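Beta-lactamase (Burkholderia cenocepacia, PDB 5E2G) probably hydrolyses beta-lactam antibiotics to substituted beta-amino acids, as a class C enzyme of the serine beta-lactamase and D-alanine carboxypeptidase fold. Local coordinates at residues L105-T109 with H110-G114. Residues are numbered along the deposited sequence; the frame is centred on the assembly and turned at random.
Sequences LQLGT and HTPGG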
loop_
_atom_site.group_PDB
_atom_site.type_symbol
_atom_site.label_atom_id
_atom_site.label_comp_id
_atom_site.label_asym_id
_atom_site.label_seq_id
_atom_site.Cartn_x
_atom_site.Cartn_y
_atom_site.Cartn_z
ATOM N N LEU A 105 6.495 9.991 11.666
ATOM C CA LEU A 105 6.746 10.386 10.281
ATOM C C LEU A 105 7.891 9.587 9.664
ATOM O O LEU A 105 7.791 9.128 8.521
ATOM C CB LEU A 105 7.040 11.883 10.212
ATOM C CG LEU A 105 7.111 12.453 8.796
ATOM C CD1 LEU A 105 5.787 12.226 8.066
ATOM C CD2 LEU A 105 7.477 13.927 8.837
ATOM N N GLN A 106 8.985 9.407 10.406
ATOM C CA GLN A 106 10.106 8.617 9.902
ATOM C C GLN A 106 9.716 7.164 9.645
ATOM O O GLN A 106 10.249 6.532 8.727
ATOM C CB GLN A 106 11.279 8.719 10.880
ATOM C CG GLN A 106 11.909 10.106 10.836
ATOM C CD GLN A 106 12.554 10.550 12.146
ATOM O OE1 GLN A 106 12.667 9.783 13.095
ATOM N NE2 GLN A 106 12.980 11.805 12.190
ATOM N N LEU A 107 8.778 6.619 10.419
ATOM C CA LEU A 107 8.313 5.266 10.144
ATOM C C LEU A 107 7.441 5.208 8.891
ATOM O O LEU A 107 7.457 4.203 8.172
ATOM C CB LEU A 107 7.557 4.726 11.356
ATOM C CG LEU A 107 8.424 4.657 12.613
ATOM C CD1 LEU A 107 7.592 4.288 13.827
ATOM C CD2 LEU A 107 9.563 3.665 12.410
ATOM N N GLY A 108 6.679 6.260 8.611
ATOM C CA GLY A 108 5.797 6.276 7.466
ATOM C C GLY A 108 6.437 6.722 6.182
ATOM O O GLY A 108 5.781 6.775 5.138
ATOM N N THR A 109 7.723 7.048 6.227
ATOM C CA THR A 109 8.456 7.488 5.051
ATOM C C THR A 109 9.666 6.605 4.761
ATOM O O THR A 109 10.433 6.912 3.843
ATOM C CB THR A 109 8.882 8.957 5.210
ATOM O OG1 THR A 109 9.722 9.105 6.366
ATOM C CG2 THR A 109 7.657 9.865 5.360
ATOM N N HIS A 110 9.838 5.505 5.507
ATOM C CA HIS A 110 10.975 4.586 5.370
ATOM C C HIS A 110 12.303 5.263 5.696
ATOM O O HIS A 110 13.342 4.899 5.145
ATOM C CB HIS A 110 11.052 3.956 3.970
ATOM C CG HIS A 110 9.754 3.394 3.477
ATOM N ND1 HIS A 110 9.145 2.303 4.058
ATOM C CD2 HIS A 110 8.961 3.764 2.446
ATOM C CE1 HIS A 110 8.026 2.032 3.413
ATOM N NE2 HIS A 110 7.889 2.905 2.432
ATOM N N THR A 111 12.293 6.248 6.595
ATOM C CA THR A 111 13.536 6.935 6.934
ATOM C C THR A 111 13.965 6.828 8.398
ATOM O O THR A 111 14.635 7.750 8.885
ATOM C CB THR A 111 13.424 8.421 6.579
ATOM O OG1 THR A 111 12.266 8.982 7.212
ATOM C CG2 THR A 111 13.310 8.608 5.088
ATOM N N PRO A 112 13.650 5.749 9.138
ATOM C CA PRO A 112 14.029 5.729 10.563
ATOM C C PRO A 112 15.536 5.675 10.795
ATOM O O PRO A 112 16.000 6.095 11.863
ATOM C CB PRO A 112 13.328 4.470 11.091
ATOM C CG PRO A 112 13.316 3.566 9.937
ATOM C CD PRO A 112 13.053 4.455 8.748
ATOM N N GLY A 113 16.311 5.182 9.830
ATOM C CA GLY A 113 17.755 5.215 9.925
ATOM C C GLY A 113 18.400 3.861 9.760
ATOM O O GLY A 113 19.603 3.707 10.010
ATOM N N GLY A 114 17.628 2.868 9.356
ATOM C CA GLY A 114 18.174 1.548 9.100
ATOM C C GLY A 114 17.358 0.459 9.769
ATOM O O GLY A 114 16.543 0.703 10.659
#
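At the C-terminal end of the short helix 104-108 the chain turns into a loop, and the turn is held by a chain of hydrogen bonds through two threonine hydroxyls beside one backbone bond. T111 OG1 donates to T109 OG1 at 2.7 Å, and T109 OG1 in turn to L105 O at 2.9 Å, arriving tilted 32° from the carbonyl plane. T109 carries this hydroxyl between its backbone N and carbonyl carbon (chi1 60°), which turns it back over the last turn of the helix while CG2 stays beside the N. T111 has the same setting, and its OG1 also rests 3.5 Å from Q106 CA. Next to these hydroxyls, T111 N donates to Q106 O at 3.0 Å, a bond from an amide five residues on that makes the turn Schellman-like, with the 6→1 bond formed but not the 5→2 bond from H110 N to L107 O. H110, between the two threonines, has a left-handed backbone that swings the chain round at this point. Its ring leaves on the other side, touches Q265 of strand 263-265 and, separately, meets the ring of Y148 with the planes at about 40°. In this serine beta-lactamase fold Y148 probably belongs to the active-site set with the SxxK serine S62, so H110 would border that set. The aliphatic part of Q106 crosses T111 at about a right angle, CG lying 3.8 Å from T111 OG1; Q106 OE1 is hydrogen-bonded to T103 N. P112 sets CD 3.5 Å from Q106 O, while its CB makes the apolar contact, 4.1 Å from L107 CD2, and L107 itself is buried against A152, M155, L156 and L159 of helix 150-164.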